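GRAS family transcription factor containing protein, expressed (Oryza sativa Japonica Group, PDB 5HYZ) probably acts as a homodimeric plant transcription factor in development and abiotic stress resistance, binding DNA through its GRAS domain, the part described here. Local coordinates at residues C11-A16 with G250-F255; S52-C57 with P298-D303; V244-A249 with A256-Y261; Y262-E267 with L361-R366. All coordinates share one frame; numbering follows the deposited sequence.

Contact 1 of 4, residues C11-A16 with G250-F255; sequences CSRAAA and GFVDRF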
loop_
_atom_site.group_PDB
_atom_site.type_symbol
_atom_site.label_atom_id
_atom_site.label_comp_id
_atom_site.label_asym_id
_atom_site.label_seq_id
_atom_site.Cartn_x
_atom_site.Cartn_y
_atom_site.Cartn_z
ATOM N N CYS A 11 -40.362 4.268 2.260
ATOM C CA CYS A 11 -40.552 5.685 1.993
ATOM C C CYS A 11 -40.420 6.007 0.516
ATOM O O CYS A 11 -41.260 6.707 -0.041
ATOM C CB CYS A 11 -39.540 6.543 2.797
ATOM S SG CYS A 11 -39.993 6.715 4.545
ATOM N N SER A 12 -39.350 5.534 -0.136
ATOM C CA SER A 12 -39.187 5.885 -1.553
ATOM C C SER A 12 -40.365 5.367 -2.387
ATOM O O SER A 12 -40.819 6.030 -3.325
ATOM C CB SER A 12 -37.864 5.323 -2.129
ATOM O OG SER A 12 -37.842 3.904 -2.118
ATOM N N ARG A 13 -40.859 4.188 -2.016
ATOM C CA ARG A 13 -41.962 3.599 -2.796
ATOM C C ARG A 13 -43.231 4.429 -2.622
ATOM O O ARG A 13 -43.888 4.775 -3.579
ATOM C CB ARG A 13 -42.208 2.153 -2.386
ATOM C CG ARG A 13 -41.052 1.231 -2.783
ATOM C CD ARG A 13 -41.425 -0.222 -2.720
ATOM N NE ARG A 13 -41.665 -0.672 -1.360
ATOM C CZ ARG A 13 -40.730 -1.089 -0.529
ATOM N NH1 ARG A 13 -39.462 -1.127 -0.917
ATOM N NH2 ARG A 13 -41.061 -1.486 0.706
ATOM N N ALA A 14 -43.540 4.752 -1.378
ATOM C CA ALA A 14 -44.686 5.634 -1.073
ATOM C C ALA A 14 -44.580 6.943 -1.789
ATOM O O ALA A 14 -45.562 7.455 -2.332
ATOM C CB ALA A 14 -44.789 5.851 0.440
ATOM N N ALA A 15 -43.374 7.507 -1.829
ATOM C CA ALA A 15 -43.169 8.805 -2.456
ATOM C C ALA A 15 -43.540 8.771 -3.928
ATOM O O ALA A 15 -44.069 9.741 -4.475
ATOM C CB ALA A 15 -41.675 9.258 -2.282
ATOM N N ALA A 16 -43.243 7.643 -4.576
ATOM C CA ALA A 16 -43.461 7.561 -6.014
ATOM C C ALA A 16 -44.930 7.230 -6.388
ATOM O O ALA A 16 -45.276 7.237 -7.563
ATOM C CB ALA A 16 -42.513 6.516 -6.631
ATOM N N GLY A 250 -35.809 4.014 -13.506
ATOM C CA GLY A 250 -36.713 5.011 -12.945
ATOM C C GLY A 250 -36.358 5.234 -11.485
ATOM O O GLY A 250 -35.503 4.530 -10.916
ATOM N N PHE A 251 -37.023 6.206 -10.869
ATOM C CA PHE A 251 -36.639 6.629 -9.522
ATOM C C PHE A 251 -36.671 5.523 -8.492
ATOM O O PHE A 251 -35.734 5.392 -7.725
ATOM C CB PHE A 251 -37.528 7.776 -9.027
ATOM C CG PHE A 251 -37.351 8.057 -7.565
ATOM C CD1 PHE A 251 -36.224 8.747 -7.124
ATOM C CD2 PHE A 251 -38.286 7.612 -6.628
ATOM C CE1 PHE A 251 -36.035 9.004 -5.733
ATOM C CE2 PHE A 251 -38.107 7.864 -5.264
ATOM C CZ PHE A 251 -36.980 8.580 -4.833
ATOM N N VAL A 252 -37.722 4.711 -8.415
ATOM C CA VAL A 252 -37.747 3.722 -7.331
ATOM C C VAL A 252 -36.610 2.672 -7.444
ATOM O O VAL A 252 -35.958 2.288 -6.444
ATOM C CB VAL A 252 -39.108 2.981 -7.271
ATOM C CG1 VAL A 252 -39.045 1.785 -6.345
ATOM C CG2 VAL A 252 -40.238 3.952 -6.854
ATOM N N ASP A 253 -36.352 2.225 -8.676
ATOM C CA ASP A 253 -35.207 1.326 -8.920
ATOM C C ASP A 253 -33.867 2.005 -8.654
ATOM O O ASP A 253 -32.971 1.378 -8.072
ATOM C CB ASP A 253 -35.210 0.799 -10.363
ATOM C CG ASP A 253 -36.310 -0.215 -10.609
ATOM O OD1 ASP A 253 -36.509 -1.063 -9.730
ATOM O OD2 ASP A 253 -36.968 -0.152 -11.666
ATOM N N ARG A 254 -33.716 3.267 -9.065
ATOM C CA ARG A 254 -32.431 3.962 -8.837
ATOM C C ARG A 254 -32.195 4.112 -7.382
ATOM O O ARG A 254 -31.076 3.968 -6.920
ATOM C CB ARG A 254 -32.353 5.371 -9.434
ATOM C CG ARG A 254 -32.242 5.494 -10.940
ATOM C CD ARG A 254 -31.644 6.837 -11.341
ATOM N NE ARG A 254 -32.221 8.028 -10.677
ATOM C CZ ARG A 254 -33.401 8.569 -10.985
ATOM N NH1 ARG A 254 -34.185 8.027 -11.925
ATOM N NH2 ARG A 254 -33.814 9.663 -10.351
ATOM N N PHE A 255 -33.246 4.486 -6.653
ATOM C CA PHE A 255 -33.106 4.601 -5.191
ATOM C C PHE A 255 -32.688 3.307 -4.550
ATOM O O PHE A 255 -31.770 3.283 -3.713
ATOM C CB PHE A 255 -34.444 5.152 -4.613
ATOM C CG PHE A 255 -34.381 5.516 -3.150
ATOM C CD1 PHE A 255 -34.369 4.508 -2.179
ATOM C CD2 PHE A 255 -34.394 6.849 -2.760
ATOM C CE1 PHE A 255 -34.342 4.826 -0.842
ATOM C CE2 PHE A 255 -34.372 7.194 -1.408
ATOM C CZ PHE A 255 -34.350 6.166 -0.447
HETATM O O HOH W 1 -36.636 1.899 -3.802
#
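The ring of F255 receives S12 squarely on one face: CB of S12 stands 3.5 Å from the ring centroid and 10° off its normal, a CH-pi contact made almost over the centre. With CG anti to the backbone N (chi1 -171°), the ring extends toward S12. One turn earlier, F251 presents its rim instead, with CE2 3.8 Å from the carbonyl O of S12, which lies at the ring edge and in its plane. S12 thus meets one phenylalanine over its face and the other at its edge.

Aliphatic packing continues toward the end of segment 11-16. CB of A16 presses against CG2 of V252 at 3.4 Å, tighter than usual for two carbons, while the other branch, CG1, meets CG of R13 at 4.1 Å, the two side chains crossing at about a right angle.

The polar link is indirect. A water donates to OG of S12 at 2.9 Å and to the carbonyl O of V252 at 2.8 Å; the same hydroxyl is also hydrogen-bonded to L9 O in its own helix. F47, from helix 39-57, meets F255 edge-to-face.

Helix 3-16 and helix 251-272 run antiparallel here, their local axes 9.6 Å apart and at 167°: antiparallel packing of two helices within the helix bundle that accompanies the Rossmann-type part of the GRAS domain.

Contact 2 of 4, residues S52-C57 with P298-D303; sequences SRRLAC and PEEGAD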
loop_
_atom_site.group_PDB
_atom_site.type_symbol
_atom_site.label_atom_id
_atom_site.label_comp_id
_atom_site.label_asym_id
_atom_site.label_seq_id
_atom_site.Cartn_x
_atom_site.Cartn_y
_atom_site.Cartn_z
ATOM N N SER A 52 -35.945 14.120 1.073
ATOM C CA SER A 52 -36.602 15.390 1.454
ATOM C C SER A 52 -36.460 16.449 0.413
ATOM O O SER A 52 -37.429 17.088 0.060
ATOM C CB SER A 52 -36.032 15.973 2.752
ATOM O OG SER A 52 -36.173 15.074 3.806
ATOM N N ARG A 53 -35.240 16.676 -0.053
ATOM C CA ARG A 53 -35.042 17.687 -1.084
ATOM C C ARG A 53 -35.835 17.405 -2.360
ATOM O O ARG A 53 -36.405 18.311 -2.965
ATOM C CB ARG A 53 -33.562 17.813 -1.443
ATOM C CG ARG A 53 -32.723 18.535 -0.425
ATOM C CD ARG A 53 -31.294 18.655 -0.940
ATOM N NE ARG A 53 -30.628 19.851 -0.433
ATOM C CZ ARG A 53 -29.805 19.865 0.613
ATOM N NH1 ARG A 53 -29.543 18.740 1.268
ATOM N NH2 ARG A 53 -29.246 21.005 1.008
ATOM N N ARG A 54 -35.858 16.142 -2.773
ATOM C CA ARG A 54 -36.687 15.750 -3.920
ATOM C C ARG A 54 -38.159 16.156 -3.711
ATOM O O ARG A 54 -38.787 16.725 -4.593
ATOM C CB ARG A 54 -36.606 14.219 -4.148
ATOM C CG ARG A 54 -37.295 13.773 -5.455
ATOM C CD ARG A 54 -37.187 12.273 -5.584
ATOM N NE ARG A 54 -37.917 11.758 -6.742
ATOM C CZ ARG A 54 -37.486 11.748 -8.002
ATOM N NH1 ARG A 54 -36.300 12.223 -8.345
ATOM N NH2 ARG A 54 -38.262 11.205 -8.943
ATOM N N LEU A 55 -38.690 15.840 -2.538
ATOM C CA LEU A 55 -40.090 16.146 -2.243
ATOM C C LEU A 55 -40.327 17.637 -2.151
ATOM O O LEU A 55 -41.363 18.118 -2.575
ATOM C CB LEU A 55 -40.504 15.450 -0.955
ATOM C CG LEU A 55 -40.555 13.955 -1.166
ATOM C CD1 LEU A 55 -40.989 13.201 0.064
ATOM C CD2 LEU A 55 -41.463 13.666 -2.348
ATOM N N ALA A 56 -39.348 18.381 -1.644
ATOM C CA ALA A 56 -39.526 19.814 -1.476
ATOM C C ALA A 56 -39.528 20.521 -2.825
ATOM O O ALA A 56 -40.244 21.501 -3.030
ATOM C CB ALA A 56 -38.431 20.377 -0.588
ATOM N N CYS A 57 -38.714 20.043 -3.766
ATOM C CA CYS A 57 -38.671 20.725 -5.058
ATOM C C CYS A 57 -39.881 20.406 -5.930
ATOM O O CYS A 57 -40.272 21.216 -6.773
ATOM C CB CYS A 57 -37.373 20.395 -5.787
ATOM S SG CYS A 57 -35.948 21.016 -4.857
ATOM N N PRO A 298 -33.819 15.968 -6.348
ATOM C CA PRO A 298 -34.866 16.579 -7.168
ATOM C C PRO A 298 -34.713 16.366 -8.663
ATOM O O PRO A 298 -35.709 16.154 -9.363
ATOM C CB PRO A 298 -34.746 18.066 -6.833
ATOM C CG PRO A 298 -33.429 18.235 -6.128
ATOM C CD PRO A 298 -33.192 16.940 -5.429
ATOM N N GLU A 299 -33.479 16.405 -9.147
ATOM C CA GLU A 299 -33.277 16.582 -10.591
ATOM C C GLU A 299 -33.727 15.395 -11.443
ATOM O O GLU A 299 -33.531 14.227 -11.069
ATOM C CB GLU A 299 -31.805 16.899 -10.879
ATOM C CG GLU A 299 -31.345 18.237 -10.319
ATOM C CD GLU A 299 -29.884 18.508 -10.612
ATOM O OE1 GLU A 299 -29.082 17.539 -10.604
ATOM O OE2 GLU A 299 -29.548 19.691 -10.856
ATOM N N GLU A 300 -34.331 15.693 -12.594
ATOM C CA GLU A 300 -34.705 14.623 -13.532
ATOM C C GLU A 300 -34.486 15.013 -14.995
ATOM O O GLU A 300 -34.279 16.198 -15.318
ATOM C CB GLU A 300 -36.167 14.193 -13.331
ATOM C CG GLU A 300 -36.438 13.407 -12.037
ATOM C CD GLU A 300 -35.884 11.976 -12.071
ATOM O OE1 GLU A 300 -35.236 11.601 -13.089
ATOM O OE2 GLU A 300 -36.118 11.222 -11.089
ATOM N N GLY A 301 -34.536 14.000 -15.863
ATOM C CA GLY A 301 -34.346 14.175 -17.293
ATOM C C GLY A 301 -32.974 14.729 -17.557
ATOM O O GLY A 301 -31.994 14.325 -16.918
ATOM N N ALA A 302 -32.901 15.683 -18.473
ATOM C CA ALA A 302 -31.638 16.307 -18.843
ATOM C C ALA A 302 -30.984 17.028 -17.660
ATOM O O ALA A 302 -29.785 17.319 -17.685
ATOM C CB ALA A 302 -31.846 17.290 -20.017
ATOM N N ASP A 303 -31.755 17.325 -16.621
ATOM C CA ASP A 303 -31.166 17.975 -15.461
ATOM C C ASP A 303 -30.420 16.983 -14.564
ATOM O O ASP A 303 -29.537 17.387 -13.792
ATOM C CB ASP A 303 -32.232 18.718 -14.660
ATOM C CG ASP A 303 -32.749 19.940 -15.395
ATOM O OD1 ASP A 303 -32.037 20.969 -15.401
ATOM O OD2 ASP A 303 -33.852 19.861 -15.987
#
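The last turns of helix 39-57 meet an irregular chain that follows helix 278-296, and the backbones come very close: CA of R54 and CA of P298 are 3.8 Å apart. The contact sits on the surface of the helix bundle of the GRAS domain, where it joins the predicted LRI leucine-repeat region to the start of the SAW region.

P298 is the apolar half. Its ring lies along the helix, with CD 4.1 Å from CB of R53 at one end and CB 3.7 Å from CB of C57 at the other, one turn further on.

R54 forms the polar half. Fully extended from an anti chi1 (-172°) as far as NE, it carries the guanidinium past the proline to E300. The glutamate bends at chi2 (-72°), and the two side chains cross at about a right angle, their planar groups 82° apart. R254 and R304 are further partners of E300, so its carboxylate is shared by three arginines, which would probably stabilise its negative charge. G297 O takes another hydrogen bond from NH1 of R54.

The link between R54 and E300 is a salt bridge in which both end nitrogens donate, along bent hydrogen bonds, to one atom: NH1 lies 2.9 Å and NH2 3.0 Å from OE2 of E300, met on its anti side and somewhat out of the carboxylate plane, while OE2 itself stays close to the guanidinium plane.

Contact 3 of 4, residues V244-A249 with A256-Y261; sequences VSLNRA and ANALSY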
loop_
_atom_site.group_PDB
_atom_site.type_symbol
_atom_site.label_atom_id
_atom_site.label_comp_id
_atom_site.label_asym_id
_atom_site.label_seq_id
_atom_site.Cartn_x
_atom_site.Cartn_y
_atom_site.Cartn_z
ATOM N N VAL A 244 -22.894 0.270 -10.582
ATOM C CA VAL A 244 -24.243 0.547 -10.006
ATOM C C VAL A 244 -25.067 1.149 -11.129
ATOM O O VAL A 244 -24.536 1.937 -11.898
ATOM C CB VAL A 244 -24.173 1.467 -8.743
ATOM C CG1 VAL A 244 -23.567 2.825 -9.089
ATOM C CG2 VAL A 244 -25.604 1.603 -8.125
ATOM N N SER A 245 -26.329 0.700 -11.269
ATOM C CA SER A 245 -27.144 1.111 -12.396
ATOM C C SER A 245 -27.971 2.361 -12.017
ATOM O O SER A 245 -29.046 2.250 -11.415
ATOM C CB SER A 245 -28.085 -0.057 -12.824
ATOM O OG SER A 245 -28.809 0.348 -13.992
ATOM N N LEU A 246 -27.444 3.532 -12.338
ATOM C CA LEU A 246 -28.080 4.788 -11.964
ATOM C C LEU A 246 -28.231 5.654 -13.190
ATOM O O LEU A 246 -27.908 6.835 -13.166
ATOM C CB LEU A 246 -27.258 5.525 -10.910
ATOM C CG LEU A 246 -26.993 4.735 -9.645
ATOM C CD1 LEU A 246 -26.167 5.533 -8.639
ATOM C CD2 LEU A 246 -28.317 4.317 -8.950
ATOM N N ASN A 247 -28.663 5.075 -14.303
ATOM C CA ASN A 247 -28.723 5.874 -15.519
ATOM C C ASN A 247 -30.176 6.010 -15.967
ATOM O O ASN A 247 -30.862 6.937 -15.545
ATOM C CB ASN A 247 -27.878 5.285 -16.645
ATOM C CG ASN A 247 -27.729 6.265 -17.808
ATOM O OD1 ASN A 247 -27.978 7.475 -17.650
ATOM N ND2 ASN A 247 -27.312 5.769 -18.967
ATOM N N ARG A 248 -30.654 5.059 -16.756
ATOM C CA ARG A 248 -32.021 5.175 -17.297
ATOM C C ARG A 248 -33.082 4.548 -16.429
ATOM O O ARG A 248 -34.263 4.699 -16.722
ATOM C CB ARG A 248 -32.091 4.565 -18.704
ATOM C CG ARG A 248 -31.379 5.447 -19.679
ATOM C CD ARG A 248 -31.379 4.931 -21.083
ATOM N NE ARG A 248 -30.307 5.571 -21.847
ATOM C CZ ARG A 248 -30.229 6.878 -22.105
ATOM N NH1 ARG A 248 -31.160 7.731 -21.657
ATOM N NH2 ARG A 248 -29.210 7.338 -22.826
ATOM N N ALA A 249 -32.697 3.880 -15.351
ATOM C CA ALA A 249 -33.692 3.247 -14.505
ATOM C C ALA A 249 -34.588 4.366 -13.889
ATOM O O ALA A 249 -34.173 5.537 -13.790
ATOM C CB ALA A 249 -33.049 2.421 -13.436
ATOM N N ALA A 256 -33.330 2.192 -4.918
ATOM C CA ALA A 256 -32.907 0.916 -4.373
ATOM C C ALA A 256 -31.444 0.499 -4.743
ATOM O O ALA A 256 -30.695 0.001 -3.907
ATOM C CB ALA A 256 -33.882 -0.192 -4.825
ATOM N N ASN A 257 -31.087 0.722 -6.011
ATOM C CA ASN A 257 -29.749 0.379 -6.508
ATOM C C ASN A 257 -28.683 1.191 -5.743
ATOM O O ASN A 257 -27.660 0.688 -5.284
ATOM C CB ASN A 257 -29.685 0.698 -8.012
ATOM C CG ASN A 257 -30.550 -0.242 -8.864
ATOM O OD1 ASN A 257 -31.056 -1.227 -8.355
ATOM N ND2 ASN A 257 -30.752 0.091 -10.147
ATOM N N ALA A 258 -28.941 2.492 -5.661
ATOM C CA ALA A 258 -28.031 3.412 -4.984
ATOM C C ALA A 258 -27.909 3.053 -3.515
ATOM O O ALA A 258 -26.813 3.041 -2.970
ATOM C CB ALA A 258 -28.500 4.911 -5.179
ATOM N N LEU A 259 -29.029 2.753 -2.865
ATOM C CA LEU A 259 -28.974 2.444 -1.430
ATOM C C LEU A 259 -28.133 1.210 -1.155
ATOM O O LEU A 259 -27.319 1.186 -0.250
ATOM C CB LEU A 259 -30.381 2.256 -0.850
ATOM C CG LEU A 259 -30.401 2.208 0.679
ATOM C CD1 LEU A 259 -30.056 3.589 1.266
ATOM C CD2 LEU A 259 -31.775 1.743 1.115
ATOM N N SER A 260 -28.292 0.185 -1.986
ATOM C CA SER A 260 -27.493 -1.026 -1.791
ATOM C C SER A 260 -25.976 -0.803 -2.050
ATOM O O SER A 260 -25.085 -1.217 -1.272
ATOM C CB SER A 260 -28.028 -2.122 -2.719
ATOM O OG SER A 260 -27.072 -3.157 -2.765
ATOM N N TYR A 261 -25.697 -0.113 -3.151
ATOM C CA TYR A 261 -24.320 0.257 -3.495
ATOM C C TYR A 261 -23.618 1.089 -2.390
ATOM O O TYR A 261 -22.509 0.770 -1.882
ATOM C CB TYR A 261 -24.365 1.008 -4.820
ATOM C CG TYR A 261 -23.062 1.617 -5.262
ATOM C CD1 TYR A 261 -21.997 0.840 -5.770
ATOM C CD2 TYR A 261 -22.904 2.963 -5.205
ATOM C CE1 TYR A 261 -20.805 1.472 -6.150
ATOM C CE2 TYR A 261 -21.742 3.572 -5.612
ATOM C CZ TYR A 261 -20.713 2.829 -6.067
ATOM O OH TYR A 261 -19.621 3.597 -6.422
#
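A beta-strand-to-helix connection folds back on its own helix here: segment 244-249 leaves strand 236-242, and the helix it leads into, 251-272, returns alongside it with residues 256-261. V244 packs against Y261. Its CG1 stands 3.9 Å from the ring centroid and 7° off the normal, a CH-pi contact over the middle of the face. The other methyl, CG2, sits at the base of the ring, 3.6 Å from CB of Y261 and equally close to the carbonyl O of N257. With chi1 at 61°, V244 directs one branch at the ring and the other at the helix backbone.

At S245 the backbone carbonyl is the acceptor. ND2 of N257 donates to the O of S245 at 3.0 Å, with an N-H...O angle of 165°; it approaches on a lone pair, in the carbonyl plane, and the acceptor lies near the amide plane, which should fix the rotation of the amide.

L246 fills the next position, its CD2 resting 3.8 Å from CB of A258. F47 of helix 39-57 also touches A258, and L368 of strand 366-374 touches Y261.

The arrangement is the strand-to-helix connection after strand 236-242, which is parallel to 202-208, leading from the Rossmann-type sheet into a helix of the bundle.

Contact 4 of 4, residues Y262-E267 with L361-R366; sequences YRSLFE and LAWEKR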
loop_
_atom_site.group_PDB
_atom_site.type_symbol
_atom_site.label_atom_id
_atom_site.label_comp_id
_atom_site.label_asym_id
_atom_site.label_seq_id
_atom_site.Cartn_x
_atom_site.Cartn_y
_atom_site.Cartn_z
ATOM N N TYR A 262 -24.271 2.179 -1.985
ATOM C CA TYR A 262 -23.663 3.025 -0.964
ATOM C C TYR A 262 -23.626 2.328 0.405
ATOM O O TYR A 262 -22.747 2.608 1.211
ATOM C CB TYR A 262 -24.393 4.395 -0.913
ATOM C CG TYR A 262 -23.858 5.284 -2.020
ATOM C CD1 TYR A 262 -22.574 5.823 -1.937
ATOM C CD2 TYR A 262 -24.599 5.506 -3.191
ATOM C CE1 TYR A 262 -22.053 6.562 -2.982
ATOM C CE2 TYR A 262 -24.106 6.260 -4.200
ATOM C CZ TYR A 262 -22.807 6.780 -4.091
ATOM O OH TYR A 262 -22.267 7.501 -5.116
ATOM N N ARG A 263 -24.548 1.408 0.672
ATOM C CA ARG A 263 -24.446 0.642 1.927
ATOM C C ARG A 263 -23.108 -0.097 1.985
ATOM O O ARG A 263 -22.385 -0.020 2.983
ATOM C CB ARG A 263 -25.592 -0.371 2.065
ATOM C CG ARG A 263 -25.611 -1.021 3.459
ATOM C CD ARG A 263 -26.488 -2.258 3.566
ATOM N NE ARG A 263 -25.947 -3.385 2.808
ATOM C CZ ARG A 263 -26.521 -4.589 2.725
ATOM N NH1 ARG A 263 -27.667 -4.853 3.368
ATOM N NH2 ARG A 263 -25.940 -5.537 1.994
ATOM N N SER A 264 -22.749 -0.759 0.883
ATOM C CA SER A 264 -21.423 -1.420 0.852
ATOM C C SER A 264 -20.267 -0.433 1.027
ATOM O O SER A 264 -19.354 -0.696 1.845
ATOM C CB SER A 264 -21.241 -2.217 -0.461
ATOM O OG SER A 264 -22.339 -3.077 -0.630
ATOM N N LEU A 265 -20.276 0.696 0.292
ATOM C CA LEU A 265 -19.217 1.702 0.476
ATOM C C LEU A 265 -19.100 2.213 1.934
ATOM O O LEU A 265 -17.984 2.347 2.508
ATOM C CB LEU A 265 -19.419 2.933 -0.418
ATOM C CG LEU A 265 -19.112 2.706 -1.901
ATOM C CD1 LEU A 265 -19.532 3.921 -2.694
ATOM C CD2 LEU A 265 -17.603 2.422 -2.052
ATOM N N PHE A 266 -20.255 2.548 2.519
ATOM C CA PHE A 266 -20.270 3.063 3.906
ATOM C C PHE A 266 -19.724 2.032 4.874
ATOM O O PHE A 266 -18.968 2.397 5.790
ATOM C CB PHE A 266 -21.700 3.495 4.327
ATOM C CG PHE A 266 -22.037 4.916 3.909
ATOM C CD1 PHE A 266 -22.068 5.276 2.563
ATOM C CD2 PHE A 266 -22.330 5.889 4.861
ATOM C CE1 PHE A 266 -22.363 6.576 2.175
ATOM C CE2 PHE A 266 -22.633 7.188 4.491
ATOM C CZ PHE A 266 -22.662 7.540 3.159
ATOM N N GLU A 267 -20.111 0.766 4.695
ATOM C CA GLU A 267 -19.589 -0.304 5.544
ATOM C C GLU A 267 -18.057 -0.468 5.413
ATOM O O GLU A 267 -17.340 -0.645 6.422
ATOM C CB GLU A 267 -20.267 -1.614 5.241
ATOM C CG GLU A 267 -21.682 -1.720 5.758
ATOM C CD GLU A 267 -22.377 -3.006 5.326
ATOM O OE1 GLU A 267 -21.638 -3.961 4.949
ATOM O OE2 GLU A 267 -23.651 -3.074 5.354
ATOM N N LEU A 361 -14.001 -5.514 -7.937
ATOM C CA LEU A 361 -13.678 -5.559 -6.528
ATOM C C LEU A 361 -15.004 -5.407 -5.815
ATOM O O LEU A 361 -15.776 -4.483 -6.087
ATOM C CB LEU A 361 -12.708 -4.454 -6.150
ATOM C CG LEU A 361 -12.440 -4.183 -4.685
ATOM C CD1 LEU A 361 -11.774 -5.461 -4.119
ATOM C CD2 LEU A 361 -11.536 -2.954 -4.491
ATOM N N ALA A 362 -15.274 -6.393 -4.947
ATOM C CA ALA A 362 -16.533 -6.489 -4.224
ATOM C C ALA A 362 -16.406 -6.347 -2.719
ATOM O O ALA A 362 -15.355 -6.628 -2.146
ATOM C CB ALA A 362 -17.185 -7.861 -4.571
ATOM N N TRP A 363 -17.494 -5.902 -2.082
ATOM C CA TRP A 363 -17.589 -5.866 -0.621
ATOM C C TRP A 363 -18.729 -6.800 -0.209
ATOM O O TRP A 363 -19.841 -6.636 -0.711
ATOM C CB TRP A 363 -17.864 -4.438 -0.105
ATOM C CG TRP A 363 -18.008 -4.423 1.392
ATOM C CD1 TRP A 363 -19.193 -4.504 2.093
ATOM C CD2 TRP A 363 -16.955 -4.326 2.389
ATOM N NE1 TRP A 363 -18.941 -4.457 3.444
ATOM C CE2 TRP A 363 -17.588 -4.335 3.660
ATOM C CE3 TRP A 363 -15.558 -4.191 2.333
ATOM C CZ2 TRP A 363 -16.866 -4.253 4.850
ATOM C CZ3 TRP A 363 -14.852 -4.107 3.500
ATOM C CH2 TRP A 363 -15.504 -4.139 4.752
ATOM N N GLU A 364 -18.427 -7.798 0.640
ATOM C CA GLU A 364 -19.459 -8.807 1.003
ATOM C C GLU A 364 -20.155 -9.367 -0.241
ATOM O O GLU A 364 -21.381 -9.450 -0.312
ATOM C CB GLU A 364 -20.489 -8.196 1.972
ATOM C CG GLU A 364 -20.963 -9.185 3.038
ATOM C CD GLU A 364 -21.404 -8.456 4.295
ATOM O OE1 GLU A 364 -20.695 -8.560 5.326
ATOM O OE2 GLU A 364 -22.439 -7.747 4.235
ATOM N N LYS A 365 -19.332 -9.701 -1.226
ATOM C CA LYS A 365 -19.716 -10.291 -2.502
ATOM C C LYS A 365 -20.545 -9.416 -3.434
ATOM O O LYS A 365 -20.959 -9.891 -4.484
ATOM C CB LYS A 365 -20.436 -11.617 -2.241
ATOM C CG LYS A 365 -19.521 -12.522 -1.395
ATOM C CD LYS A 365 -19.775 -14.024 -1.646
ATOM C CE LYS A 365 -19.005 -14.874 -0.609
ATOM N NZ LYS A 365 -17.540 -14.497 -0.544
ATOM N N ARG A 366 -20.679 -8.146 -3.113
ATOM C CA ARG A 366 -21.359 -7.183 -3.967
ATOM C C ARG A 366 -20.302 -6.372 -4.747
ATOM O O ARG A 366 -19.553 -5.646 -4.135
ATOM C CB ARG A 366 -22.236 -6.269 -3.088
ATOM C CG ARG A 366 -22.568 -4.784 -3.500
ATOM C CD ARG A 366 -22.902 -4.590 -4.948
ATOM N NE ARG A 366 -23.671 -3.389 -5.290
ATOM C CZ ARG A 366 -23.771 -2.987 -6.556
ATOM N NH1 ARG A 366 -23.111 -3.683 -7.496
ATOM N NH2 ARG A 366 -24.497 -1.929 -6.908
HETATM O O HOH W 2 -22.258 -5.513 0.528
HETATM O O HOH W 3 -20.194 -5.400 6.226
#
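Residues 262-267 of helix 251-272 pass the end of the hairpin formed by strands 358-363 and 366-374, with CA of S264 and CA of W363 6.1 Å apart. The hairpin reverses through a type I' beta turn from W363 to R366, closed by reciprocal backbone hydrogen bonds, and its tip brings W363, E364 and R366 to the helix.

W363 is the main apolar element. Its chi1 is anti (178°), which takes the indole toward the helix. One face lies against the helix backbone, with the carbonyl O of S264 3.8 Å from CD1 of W363, off-centre toward the rim, and the carbonyl carbon of E267 is over the same face.

The ring edge is polar. NE1 of W363 donates to OE1 of E267 at 3.1 Å, with an N-H...O angle of 150°; the oxygen is met on its anti side and lies near the indole plane, although the carboxylate and ring planes are 69° apart. OE2 of E267 forms a charge-only salt bridge with NE of R263, well out of the guanidinium plane. OE2 of E364 comes within 3.9 Å of OE1 of E267, a proximity of like charges that the nearby R263 may ease.

At the other side of the turn, CG of R366 touches OG of S264 at 3.3 Å. A water bridges that hydroxyl to the hairpin backbone, lying 2.7 Å from OG of S264 and donating to the carbonyl O of W363 at 2.9 Å.

Helix 251-272 threads three of the four sites: contact 1 lies at its start, contact 3 further along and contact 4 beyond, with centres 11 Å apart between contacts 1 and 3 and 13 Å between contacts 3 and 4. Side chains join contacts 1 and 2: NH2 of R254 meets OE2 of E300 at 2.9 Å in a salt bridge, and the R54 guanidinium makes a cation-pi contact with F251. NH1 of R254 probably hydrogen-bonds A249 O of contact 3, and R366 of contact 4 packs on V244 and Y261. Contacts 1 and 2 lie at the bundle, while contact 4 packs helix 251-272 against a hairpin of the sheet and contact 3 against the loop following strand 236-242.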